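Local coordinates for protein RAP1B (Serratia marcescens, PDB 4AX2) that probably protects its own bacterium, as an immunity or self-resistance protein, against a toxic amidase effector delivered by the type VI secretion system, at residues I21-P24 against I28-M31; V36-A41 against P118-L123; C45-S50 against A55-A60; D87-R92 against L112-S117. All coordinates share one frame; numbering follows the deposited sequence. Where two conformers were deposited one is given.

Contact 1: residues I21-P24 against I28-M31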
loop_
_atom_site.group_PDB
_atom_site.type_symbol
_atom_site.label_atom_id
_atom_site.label_comp_id
_atom_site.label_asym_id
_atom_site.label_seq_id
_atom_site.Cartn_x
_atom_site.Cartn_y
_atom_site.Cartn_z
ATOM N N ILE A 21 7.772 -14.975 11.193
ATOM C CA ILE A 21 8.276 -13.628 11.531
ATOM C C ILE A 21 8.205 -13.384 13.043
ATOM O O ILE A 21 7.118 -13.436 13.622
ATOM C CB ILE A 21 7.450 -12.514 10.831
ATOM C CG1 ILE A 21 7.805 -12.418 9.348
ATOM C CG2 ILE A 21 7.695 -11.161 11.486
ATOM C CD1 ILE A 21 9.045 -11.594 9.064
ATOM N N GLN A 22 9.346 -13.071 13.664
ATOM C CA GLN A 22 9.427 -12.945 15.134
ATOM C C GLN A 22 8.753 -11.684 15.691
ATOM O O GLN A 22 7.933 -11.798 16.609
ATOM C CB GLN A 22 10.880 -13.058 15.615
ATOM C CG GLN A 22 11.019 -13.446 17.081
ATOM C CD GLN A 22 12.207 -14.361 17.330
ATOM O OE1 GLN A 22 12.530 -15.213 16.503
ATOM N NE2 GLN A 22 12.859 -14.190 18.476
ATOM N N ASP A 23 9.117 -10.495 15.198
ATOM C CA ASP A 23 8.331 -9.286 15.512
ATOM C C ASP A 23 7.671 -8.758 14.238
ATOM O O ASP A 23 8.290 -8.025 13.467
ATOM C CB ASP A 23 9.085 -8.141 16.215
ATOM C CG ASP A 23 8.114 -7.022 16.746
ATOM O OD1 ASP A 23 6.877 -7.119 16.516
ATOM O OD2 ASP A 23 8.577 -6.047 17.403
ATOM N N PRO A 24 6.396 -9.129 14.033
ATOM C CA PRO A 24 5.640 -8.724 12.851
ATOM C C PRO A 24 5.542 -7.208 12.633
ATOM O O PRO A 24 5.451 -6.776 11.488
ATOM C CB PRO A 24 4.253 -9.322 13.100
ATOM C CG PRO A 24 4.490 -10.475 14.008
ATOM C CD PRO A 24 5.602 -10.024 14.900
ATOM N N ILE A 28 6.811 -1.206 11.547
ATOM C CA ILE A 28 5.864 -0.133 11.913
ATOM C C ILE A 28 6.430 0.735 13.055
ATOM O O ILE A 28 6.293 1.972 13.074
ATOM C CB ILE A 28 4.508 -0.751 12.365
ATOM C CG1 ILE A 28 3.842 -1.559 11.241
ATOM C CG2 ILE A 28 3.511 0.320 12.820
ATOM C CD1 ILE A 28 3.527 -0.702 10.035
ATOM N N LYS A 29 7.085 0.064 13.993
ATOM C CA LYS A 29 7.642 0.714 15.186
ATOM C C LYS A 29 8.777 1.679 14.858
ATOM O O LYS A 29 9.067 2.560 15.651
ATOM C CB LYS A 29 8.133 -0.346 16.163
ATOM C CG LYS A 29 6.997 -1.149 16.754
ATOM C CD LYS A 29 7.494 -2.220 17.697
ATOM C CE LYS A 29 6.369 -2.718 18.576
ATOM N NZ LYS A 29 6.809 -3.861 19.431
ATOM N N GLN A 30 9.403 1.506 13.689
ATOM C CA GLN A 30 10.447 2.410 13.209
ATOM C C GLN A 30 9.910 3.596 12.377
ATOM O O GLN A 30 10.678 4.501 12.020
ATOM C CB GLN A 30 11.546 1.633 12.468
ATOM C CG GLN A 30 11.117 0.959 11.186
ATOM C CD GLN A 30 12.256 0.211 10.530
ATOM O OE1 GLN A 30 12.656 0.526 9.403
ATOM N NE2 GLN A 30 12.798 -0.778 11.235
ATOM N N MET A 31 8.612 3.609 12.071
ATOM C CA MET A 31 8.035 4.656 11.217
ATOM C C MET A 31 7.711 5.908 11.996
ATOM O O MET A 31 7.234 5.815 13.110
ATOM C CB MET A 31 6.703 4.221 10.614
ATOM C CG MET A 31 6.815 3.258 9.471
ATOM S SD MET A 31 5.180 2.690 9.011
ATOM C CE MET A 31 5.752 1.580 7.707
HETATM O O HOH W 1 4.816 -6.273 18.818
#
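Asp23 and Lys29 form a surface salt bridge that links the loop before the short helix 26-29 to the helix itself. The carboxylate is also tied to its own loop by an Asx turn, in which Asp23 OD1 accepts a bond from Val25 N. Lys29 can be followed outward. Its CB is directed toward residues 21-24, and CG lies anti to the carbonyl carbon (chi1 -68°), still 5.2 Å from Asp23 OD2. Beyond CG the chain is extended, and it crosses the Asp23 side chain at about a right angle. The first near approach is at CD, 4.0 Å from Asp23 OD2, followed by CE at 4.2 Å from the same oxygen. NZ completes the path 3.5 Å from Asp23 OD2, a length at which the hydrogen bond within the ion pair is weak. Asp23 was deposited in two conformers, so this geometry belongs to one of them. Trp136 gives the Lys29 ammonium a cation-pi partner as well. Pro24 O accepts a bond from Arg113 NH2 of the second subunit, and Asp23 packs on His97 of that subunit, so the loop also belongs to the dimer contact. A water bridges the two charged groups by a second route: it accepts from Lys29 NZ at 3.2 Å and donates to Asp23 OD1 at 3.2 Å.

Contact 2: residues V36-A41 against P118-L123. With EDO (1,2-ethanediol), chain G.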
loop_
_atom_site.group_PDB
_atom_site.type_symbol
_atom_site.label_atom_id
_atom_site.label_comp_id
_atom_site.label_asym_id
_atom_site.label_seq_id
_atom_site.Cartn_x
_atom_site.Cartn_y
_atom_site.Cartn_z
ATOM N N VAL A 36 2.395 5.791 10.078
ATOM C CA VAL A 36 1.554 4.719 10.616
ATOM C C VAL A 36 0.083 4.967 10.340
ATOM O O VAL A 36 -0.654 4.036 10.021
ATOM C CB VAL A 36 1.754 4.515 12.123
ATOM C CG1 VAL A 36 0.902 3.342 12.621
ATOM C CG2 VAL A 36 3.236 4.307 12.430
ATOM N N VAL A 37 -0.345 6.220 10.447
ATOM C CA VAL A 37 -1.713 6.591 10.136
ATOM C C VAL A 37 -2.017 6.244 8.675
ATOM O O VAL A 37 -3.102 5.756 8.370
ATOM C CB VAL A 37 -1.963 8.082 10.383
ATOM C CG1 VAL A 37 -3.357 8.461 9.901
ATOM C CG2 VAL A 37 -1.765 8.432 11.870
ATOM N N LYS A 38 -1.072 6.524 7.786
ATOM C CA LYS A 38 -1.268 6.208 6.342
ATOM C C LYS A 38 -1.375 4.705 6.108
ATOM O O LYS A 38 -2.169 4.272 5.293
ATOM C CB LYS A 38 -0.184 6.819 5.462
ATOM C CG LYS A 38 -0.125 8.336 5.555
ATOM C CD LYS A 38 0.276 9.006 4.246
ATOM C CE LYS A 38 1.700 8.677 3.793
ATOM N NZ LYS A 38 2.029 9.184 2.406
ATOM N N GLU A 39 -0.590 3.911 6.847
ATOM C CA GLU A 39 -0.687 2.455 6.757
ATOM C C GLU A 39 -2.077 1.998 7.183
ATOM O O GLU A 39 -2.654 1.089 6.572
ATOM C CB GLU A 39 0.340 1.745 7.638
ATOM C CG GLU A 39 1.784 2.171 7.435
ATOM C CD GLU A 39 2.288 1.952 6.026
ATOM O OE1 GLU A 39 2.507 0.774 5.677
ATOM O OE2 GLU A 39 2.535 2.949 5.321
ATOM N N LEU A 40 -2.604 2.602 8.250
ATOM C CA LEU A 40 -3.948 2.261 8.707
ATOM C C LEU A 40 -4.962 2.603 7.611
ATOM O O LEU A 40 -5.825 1.783 7.261
ATOM C CB LEU A 40 -4.291 3.017 10.001
ATOM C CG LEU A 40 -5.675 2.805 10.617
ATOM C CD1 LEU A 40 -5.627 3.139 12.106
ATOM C CD2 LEU A 40 -6.751 3.646 9.929
ATOM N N ALA A 41 -4.839 3.813 7.069
ATOM C CA ALA A 41 -5.766 4.285 6.040
ATOM C C ALA A 41 -5.751 3.399 4.794
ATOM O O ALA A 41 -6.807 3.036 4.288
ATOM C CB ALA A 41 -5.474 5.742 5.666
ATOM N N PRO A 118 -1.970 14.342 -0.871
ATOM C CA PRO A 118 -1.643 15.419 0.051
ATOM C C PRO A 118 -2.657 15.495 1.206
ATOM O O PRO A 118 -2.296 15.832 2.317
ATOM C CB PRO A 118 -1.734 16.689 -0.819
ATOM C CG PRO A 118 -1.749 16.236 -2.237
ATOM C CD PRO A 118 -2.087 14.782 -2.277
ATOM N N GLU A 119 -3.917 15.195 0.921
ATOM C CA GLU A 119 -4.992 15.266 1.914
ATOM C C GLU A 119 -4.750 14.296 3.081
ATOM O O GLU A 119 -4.875 14.651 4.267
ATOM C CB GLU A 119 -6.337 14.949 1.244
ATOM C CG GLU A 119 -6.875 16.054 0.334
ATOM C CD GLU A 119 -6.409 15.985 -1.120
ATOM O OE1 GLU A 119 -5.422 15.272 -1.461
ATOM O OE2 GLU A 119 -7.051 16.684 -1.959
ATOM N N LEU A 120 -4.400 13.057 2.743
ATOM C CA LEU A 120 -4.072 12.081 3.773
ATOM C C LEU A 120 -2.775 12.493 4.473
ATOM O O LEU A 120 -2.665 12.345 5.689
ATOM C CB LEU A 120 -3.971 10.655 3.210
ATOM C CG LEU A 120 -3.576 9.581 4.241
ATOM C CD1 LEU A 120 -4.591 9.495 5.398
ATOM C CD2 LEU A 120 -3.408 8.232 3.540
ATOM N N ASP A 121 -1.795 13.008 3.726
ATOM C CA ASP A 121 -0.546 13.415 4.367
ATOM C C ASP A 121 -0.812 14.494 5.443
ATOM O O ASP A 121 -0.300 14.410 6.564
ATOM C CB ASP A 121 0.494 13.898 3.369
ATOM C CG ASP A 121 1.816 14.230 4.037
ATOM O OD1 ASP A 121 2.455 13.334 4.629
ATOM O OD2 ASP A 121 2.209 15.397 3.971
ATOM N N LYS A 122 -1.636 15.481 5.109
ATOM C CA LYS A 122 -2.019 16.538 6.057
ATOM C C LYS A 122 -2.775 15.947 7.258
ATOM O O LYS A 122 -2.435 16.214 8.412
ATOM C CB LYS A 122 -2.883 17.586 5.331
ATOM C CG LYS A 122 -3.358 18.750 6.199
ATOM C CD LYS A 122 -3.908 19.890 5.348
ATOM C CE LYS A 122 -4.379 21.064 6.206
ATOM N NZ LYS A 122 -4.865 22.226 5.398
ATOM N N LEU A 123 -3.784 15.130 6.984
ATOM C CA LEU A 123 -4.599 14.526 8.064
ATOM C C LEU A 123 -3.779 13.624 8.974
ATOM O O LEU A 123 -3.987 13.628 10.183
ATOM C CB LEU A 123 -5.805 13.773 7.506
ATOM C CG LEU A 123 -6.787 13.108 8.486
ATOM C CD1 LEU A 123 -7.482 14.155 9.366
ATOM C CD2 LEU A 123 -7.808 12.306 7.700
HETATM C C1 EDO G . -5.653 12.977 -5.102
HETATM O O1 EDO G . -6.200 13.823 -4.108
HETATM C C2 EDO G . -4.170 12.919 -4.913
HETATM O O2 EDO G . -3.581 12.466 -6.119
#
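Leu120 reaches across to helix 33-49 and meets Lys38 and Ala41, which lie one helical turn apart. Its CD2 rests against the aliphatic part of Lys38, 3.8 Å from CD and 3.9 Å from CG; the lysine, one of two deposited conformers, is bent at chi2 and chi3. Leu120 CD1 approaches Ala41 CB at 3.9 Å, and CD2 is equally near that methyl, so Ala41 CB faces both tips of the leucine fork. Leu120 CG, anti to the backbone N (chi1 178°), carries the fork outward from its helix. Here helices 33-49 and 118-126 of this all-helical immunity-protein fold cross: the axes of the two short segments pass 9.7 Å apart, with N-to-C directions at 127°, and no hydrogen bond joins the segments. The second shell begins with Tyr115, whose O accepts a bond from Lys38 NZ and whose ring makes a cation-pi contact with the same lysine. Asp121 OD1 stays 4.7 Å from Lys38 NZ, an opposite charge nearby but not in contact. Ser117, at the N-cap, accepts a bond from Leu120 N on its OG and so caps the first turn of the helix carrying the leucine. Further out, Leu85 of helix 75-89 packs against Leu120, and Ile82 of the same helix against Val37.

Contact 3: residues C45-S50 against A55-A60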
loop_
_atom_site.group_PDB
_atom_site.type_symbol
_atom_site.label_atom_id
_atom_site.label_comp_id
_atom_site.label_asym_id
_atom_site.label_seq_id
_atom_site.Cartn_x
_atom_site.Cartn_y
_atom_site.Cartn_z
ATOM N N CYS A 45 -8.807 1.036 3.559
ATOM C CA CYS A 45 -9.322 1.252 2.212
ATOM C C CYS A 45 -9.388 -0.097 1.490
ATOM O O CYS A 45 -10.411 -0.444 0.888
ATOM C CB CYS A 45 -8.425 2.242 1.458
ATOM S SG CYS A 45 -9.025 2.741 -0.159
ATOM N N LEU A 46 -8.312 -0.873 1.591
ATOM C CA LEU A 46 -8.255 -2.182 0.947
ATOM C C LEU A 46 -9.334 -3.118 1.501
ATOM O O LEU A 46 -9.971 -3.826 0.738
ATOM C CB LEU A 46 -6.867 -2.801 1.110
ATOM C CG LEU A 46 -5.747 -2.054 0.381
ATOM C CD1 LEU A 46 -4.356 -2.585 0.775
ATOM C CD2 LEU A 46 -5.963 -2.165 -1.124
ATOM N N ALA A 47 -9.536 -3.103 2.819
ATOM C CA ALA A 47 -10.648 -3.861 3.444
ATOM C C ALA A 47 -12.009 -3.475 2.882
ATOM O O ALA A 47 -12.862 -4.345 2.634
ATOM C CB ALA A 47 -10.636 -3.674 4.956
ATOM N N GLN A 48 -12.226 -2.179 2.664
ATOM C CA GLN A 48 -13.535 -1.680 2.222
ATOM C C GLN A 48 -13.823 -1.922 0.752
ATOM O O GLN A 48 -14.977 -2.078 0.369
ATOM C CB GLN A 48 -13.696 -0.190 2.567
ATOM C CG GLN A 48 -13.767 0.054 4.064
ATOM C CD GLN A 48 -13.904 1.518 4.428
ATOM O OE1 GLN A 48 -14.166 2.355 3.560
ATOM N NE2 GLN A 48 -13.752 1.836 5.725
ATOM N N VAL A 49 -12.789 -2.009 -0.070
ATOM C CA VAL A 49 -12.985 -2.223 -1.514
ATOM C C VAL A 49 -12.973 -3.684 -1.930
ATOM O O VAL A 49 -13.135 -3.994 -3.119
ATOM C CB VAL A 49 -11.982 -1.420 -2.362
ATOM C CG1 VAL A 49 -12.110 0.064 -2.053
ATOM C CG2 VAL A 49 -10.560 -1.937 -2.159
ATOM N N SER A 50 -12.778 -4.579 -0.968
ATOM C CA SER A 50 -12.769 -6.003 -1.232
ATOM C C SER A 50 -14.040 -6.557 -0.583
ATOM O O SER A 50 -14.838 -5.802 -0.026
ATOM C CB SER A 50 -11.476 -6.659 -0.703
ATOM O OG SER A 50 -11.195 -6.294 0.626
ATOM N N ALA A 55 -11.951 -13.478 3.375
ATOM C CA ALA A 55 -10.791 -13.570 4.265
ATOM C C ALA A 55 -9.839 -12.407 4.059
ATOM O O ALA A 55 -9.290 -11.883 5.029
ATOM C CB ALA A 55 -10.049 -14.893 4.065
ATOM N N PHE A 56 -9.624 -12.009 2.805
ATOM C CA PHE A 56 -8.728 -10.872 2.551
ATOM C C PHE A 56 -9.222 -9.595 3.218
ATOM O O PHE A 56 -8.468 -8.955 3.927
ATOM C CB PHE A 56 -8.485 -10.578 1.063
ATOM C CG PHE A 56 -7.684 -9.325 0.866
ATOM C CD1 PHE A 56 -6.322 -9.321 1.144
ATOM C CD2 PHE A 56 -8.304 -8.127 0.525
ATOM C CE1 PHE A 56 -5.576 -8.152 1.038
ATOM C CE2 PHE A 56 -7.574 -6.951 0.428
ATOM C CZ PHE A 56 -6.196 -6.964 0.690
ATOM N N SER A 57 -10.465 -9.208 2.951
ATOM C CA SER A 57 -11.036 -7.997 3.552
ATOM C C SER A 57 -10.885 -8.010 5.070
ATOM O O SER A 57 -10.527 -6.997 5.678
ATOM C CB SER A 57 -12.504 -7.813 3.138
ATOM O OG SER A 57 -13.075 -6.636 3.726
ATOM N N LEU A 58 -11.146 -9.157 5.691
ATOM C CA LEU A 58 -11.050 -9.264 7.148
ATOM C C LEU A 58 -9.610 -9.092 7.624
ATOM O O LEU A 58 -9.337 -8.435 8.637
ATOM C CB LEU A 58 -11.634 -10.606 7.623
ATOM C CG LEU A 58 -11.619 -10.898 9.126
ATOM C CD1 LEU A 58 -12.381 -9.836 9.920
ATOM C CD2 LEU A 58 -12.192 -12.287 9.395
ATOM N N ASP A 59 -8.689 -9.694 6.887
ATOM C CA ASP A 59 -7.248 -9.570 7.159
ATOM C C ASP A 59 -6.807 -8.103 7.114
ATOM O O ASP A 59 -6.143 -7.631 8.032
ATOM C CB ASP A 59 -6.487 -10.396 6.110
ATOM C CG ASP A 59 -4.988 -10.465 6.368
ATOM O OD1 ASP A 59 -4.287 -9.440 6.179
ATOM O OD2 ASP A 59 -4.504 -11.574 6.681
ATOM N N ALA A 60 -7.211 -7.388 6.055
ATOM C CA ALA A 60 -6.882 -5.974 5.888
ATOM C C ALA A 60 -7.478 -5.104 7.011
ATOM O O ALA A 60 -6.818 -4.180 7.505
ATOM C CB ALA A 60 -7.341 -5.480 4.504
#
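Ala47 and Ser57 meet at the closest point of an antiparallel helical hairpin, in which helix 33-49 turns through a short loop into helix 55-67. The axes of the two short segments run 7.7 Å apart with an angle of 155° between their directions, and the CA atoms of Ala47 and Ser57 are only 4.2 Å apart. Small side chains permit this tight part. Ala47 CB lies 3.4 Å from Ser57 O and 3.8 Å from Ala60 CB. Ser57 OG donates a short bond of 2.5 Å to Ala47 O, a carbonyl near the C-terminal end of its helix, at a C=O to donor angle of 127°. The looser part lies between Leu46 and Phe56, where Leu46 CB comes no nearer than 4.2 Å to Phe56 CZ. The second subunit covers this side: its own Phe56 stacks on the Phe56 ring, and its Leu46 packs on Leu46. Cys45, directed away from 55-60, is disulfide-bonded to Cys111 of helix 107-116. Where the chain leaves helix 33-49, Ser50 has its OG set between the backbone N and the carbonyl carbon (chi1 49°); this OG donates to Leu46 O while sitting at the edge of the Phe56 ring, near its plane, 3.4 Å from Phe56 CD2.

Contact 4: residues D87-R92 against L112-S117. With EDO (1,2-ethanediol), chain G; EDO (1,2-ethanediol), chain F.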
loop_
_atom_site.group_PDB
_atom_site.type_symbol
_atom_site.label_atom_id
_atom_site.label_comp_id
_atom_site.label_asym_id
_atom_site.label_seq_id
_atom_site.Cartn_x
_atom_site.Cartn_y
_atom_site.Cartn_z
ATOM N N ASP A 87 -13.625 7.424 2.026
ATOM C CA ASP A 87 -14.838 7.456 1.236
ATOM C C ASP A 87 -14.737 8.410 0.047
ATOM O O ASP A 87 -15.384 8.190 -0.960
ATOM C CB ASP A 87 -16.060 7.799 2.110
ATOM C CG ASP A 87 -16.448 6.666 3.039
ATOM O OD1 ASP A 87 -15.984 5.526 2.797
ATOM O OD2 ASP A 87 -17.225 6.909 4.006
ATOM N N LYS A 88 -13.908 9.441 0.161
ATOM C CA LYS A 88 -13.702 10.393 -0.938
ATOM C C LYS A 88 -12.792 9.836 -2.054
ATOM O O LYS A 88 -12.764 10.399 -3.160
ATOM C CB LYS A 88 -13.206 11.736 -0.388
ATOM C CG LYS A 88 -14.259 12.419 0.491
ATOM C CD LYS A 88 -13.790 13.767 1.035
ATOM C CE LYS A 88 -14.779 14.360 2.034
ATOM N NZ LYS A 88 -14.186 15.509 2.776
ATOM N N TYR A 89 -12.101 8.717 -1.784
ATOM C CA TYR A 89 -11.178 8.091 -2.757
ATOM C C TYR A 89 -11.624 6.733 -3.312
ATOM O O TYR A 89 -11.467 6.459 -4.509
ATOM C CB TYR A 89 -9.783 7.964 -2.130
ATOM C CG TYR A 89 -9.060 9.282 -2.130
ATOM C CD1 TYR A 89 -9.340 10.244 -1.180
ATOM C CD2 TYR A 89 -8.113 9.576 -3.104
ATOM C CE1 TYR A 89 -8.709 11.483 -1.200
ATOM C CE2 TYR A 89 -7.462 10.807 -3.125
ATOM C CZ TYR A 89 -7.771 11.761 -2.174
ATOM O OH TYR A 89 -7.146 12.989 -2.164
ATOM N N LYS A 90 -12.202 5.892 -2.456
ATOM C CA LYS A 90 -12.292 4.455 -2.733
ATOM C C LYS A 90 -13.196 4.036 -3.887
ATOM O O LYS A 90 -12.962 2.974 -4.482
ATOM C CB LYS A 90 -12.728 3.706 -1.470
ATOM C CG LYS A 90 -14.152 4.016 -1.028
ATOM C CD LYS A 90 -14.527 3.122 0.157
ATOM C CE LYS A 90 -16.002 3.275 0.531
ATOM N NZ LYS A 90 -16.398 2.527 1.763
ATOM N N SER A 91 -14.206 4.859 -4.193
ATOM C CA SER A 91 -15.299 4.518 -5.117
ATOM C C SER A 91 -15.189 5.275 -6.405
ATOM O O SER A 91 -16.065 5.164 -7.265
ATOM C CB SER A 91 -16.666 4.871 -4.512
ATOM O OG SER A 91 -16.832 4.283 -3.254
ATOM N N ARG A 92 -14.108 6.033 -6.565
ATOM C CA ARG A 92 -13.955 6.819 -7.766
ATOM C C ARG A 92 -13.988 5.924 -8.987
ATOM O O ARG A 92 -13.531 4.770 -8.972
ATOM C CB ARG A 92 -12.690 7.673 -7.742
ATOM C CG ARG A 92 -12.656 8.725 -6.641
ATOM C CD ARG A 92 -13.847 9.680 -6.633
ATOM N NE ARG A 92 -13.873 10.550 -7.811
ATOM C CZ ARG A 92 -13.194 11.694 -7.938
ATOM N NH1 ARG A 92 -12.401 12.136 -6.960
ATOM N NH2 ARG A 92 -13.304 12.402 -9.060
ATOM N N LEU A 112 -4.343 3.315 -3.463
ATOM C CA LEU A 112 -2.991 3.843 -3.617
ATOM C C LEU A 112 -3.015 5.377 -3.789
ATOM O O LEU A 112 -2.167 6.082 -3.235
ATOM C CB LEU A 112 -2.278 3.153 -4.775
ATOM C CG LEU A 112 -2.032 1.661 -4.614
ATOM C CD1 LEU A 112 -1.415 1.133 -5.911
ATOM C CD2 LEU A 112 -1.089 1.399 -3.431
ATOM N N ARG A 113 -4.005 5.896 -4.518
ATOM C CA ARG A 113 -4.118 7.355 -4.721
ATOM C C ARG A 113 -4.353 8.034 -3.379
ATOM O O ARG A 113 -3.717 9.028 -3.039
ATOM C CB ARG A 113 -5.245 7.694 -5.701
ATOM C CG ARG A 113 -5.259 9.151 -6.125
ATOM C CD ARG A 113 -6.386 9.473 -7.121
ATOM N NE ARG A 113 -6.332 8.632 -8.318
ATOM C CZ ARG A 113 -7.158 7.621 -8.603
ATOM N NH1 ARG A 113 -8.156 7.304 -7.808
ATOM N NH2 ARG A 113 -6.969 6.905 -9.717
ATOM N N LEU A 114 -5.296 7.497 -2.622
ATOM C CA LEU A 114 -5.515 7.920 -1.230
ATOM C C LEU A 114 -4.220 7.936 -0.436
ATOM O O LEU A 114 -3.868 8.940 0.181
ATOM C CB LEU A 114 -6.485 6.964 -0.539
ATOM C CG LEU A 114 -6.580 7.094 0.999
ATOM C CD1 LEU A 114 -7.255 8.405 1.351
ATOM C CD2 LEU A 114 -7.346 5.930 1.584
ATOM N N TYR A 115 -3.519 6.809 -0.456
ATOM C CA TYR A 115 -2.320 6.610 0.360
ATOM C C TYR A 115 -1.260 7.667 0.085
ATOM O O TYR A 115 -0.549 8.054 0.990
ATOM C CB TYR A 115 -1.769 5.206 0.096
ATOM C CG TYR A 115 -0.512 4.831 0.822
ATOM C CD1 TYR A 115 -0.495 4.653 2.201
ATOM C CD2 TYR A 115 0.658 4.585 0.116
ATOM C CE1 TYR A 115 0.649 4.265 2.863
ATOM C CE2 TYR A 115 1.807 4.199 0.762
ATOM C CZ TYR A 115 1.800 4.045 2.145
ATOM O OH TYR A 115 2.954 3.658 2.776
ATOM N N HIS A 116 -1.124 8.082 -1.171
ATOM C CA HIS A 116 -0.148 9.126 -1.552
ATOM C C HIS A 116 -0.686 10.548 -1.583
ATOM O O HIS A 116 0.047 11.487 -1.943
ATOM C CB HIS A 116 0.456 8.773 -2.913
ATOM C CG HIS A 116 1.205 7.453 -2.921
ATOM N ND1 HIS A 116 2.363 7.273 -2.257
ATOM C CD2 HIS A 116 0.910 6.232 -3.538
ATOM C CE1 HIS A 116 2.794 5.996 -2.440
ATOM N NE2 HIS A 116 1.905 5.370 -3.228
ATOM N N SER A 117 -1.957 10.746 -1.234
ATOM C CA SER A 117 -2.593 12.053 -1.381
ATOM C C SER A 117 -2.056 13.084 -0.409
ATOM O O SER A 117 -1.740 12.777 0.747
ATOM C CB SER A 117 -4.132 11.969 -1.257
ATOM O OG SER A 117 -4.531 11.572 0.047
HETATM C C1 EDO G . -5.653 12.977 -5.102
HETATM O O1 EDO G . -6.200 13.823 -4.108
HETATM C C2 EDO G . -4.170 12.919 -4.913
HETATM O O2 EDO G . -3.581 12.466 -6.119
HETATM C C1 EDO F . 5.720 8.228 -0.283
HETATM O O1 EDO F . 5.252 6.960 -0.728
HETATM C C2 EDO F . 4.579 8.928 0.439
HETATM O O2 EDO F . 3.464 9.073 -0.445
HETATM O O HOH W 2 -9.432 8.165 -5.579
#
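Tyr89 lays its ring over the backbone of Leu114 in a CH-pi contact: Leu114 CA is 4.0 Å from the ring centroid and 27° off the ring normal, offset toward the rim. On the same residue, Tyr89 CD2 approaches Leu114 N at 3.5 Å.

Apolar contact extends this patch. Leu114 CD1 meets Tyr89 CD1 at 3.8 Å, the two side chains running at a slant to each other. At the far end of the ring Tyr89 OH touches Ser117 CB at 3.3 Å. Tyr89 CG lies anti to its carbonyl carbon (chi1 -77°), which carries the ring from Leu114 to Ser117.

No direct hydrogen bond joins the segments; one water bridges them. It donates to Tyr89 O at 2.9 Å and accepts from Arg113 NH1 at 2.7 Å, lying in the guanidinium plane at its edge; that NH1 also bonds Asn110 OD1. Within 112-117, Leu114 O takes two bonds, from Ser117 N and from Ser117 OG. The OG bond, 2.7 Å to Leu114 O, lies in the carbonyl plane on a lone pair. An ethanediol, probably from the crystallisation liquor, is modelled so near Tyr89 OH that any bond there is doubtful.

Around the contact, Leu114 packs on Cys45 of helix 33-49 and on Leu85 and Ile86 of helix 75-89, while Ser117 stands at the N-cap of helix 118-126; the type I beta turn from Tyr89 to Arg92 lies beside helix 107-116.

In the fold
From the N terminus, contact 1 comes first and closes a small local loop around helix 26-29 before the others begin; Met31 and Ile28 then pack on Val36 and Glu39, joining it to contact 2. Contact 2 closes the longest loop, from helix 33-49 to helix 118-126, and contacts 3 and 4 are both nested inside it. These two are in series: contact 3 closes the hairpin of helices 33-49 and 55-67, and contact 4 later brings residues 87-92 to helix 107-116. Hydrogen bonds link contacts 2 and 4, between Glu39 OE2 and Tyr115 OH, and contacts 3 and 4, from Lys90 NZ to Gln48 OE1. All four contacts reach the second subunit, contact 2 through Glu39.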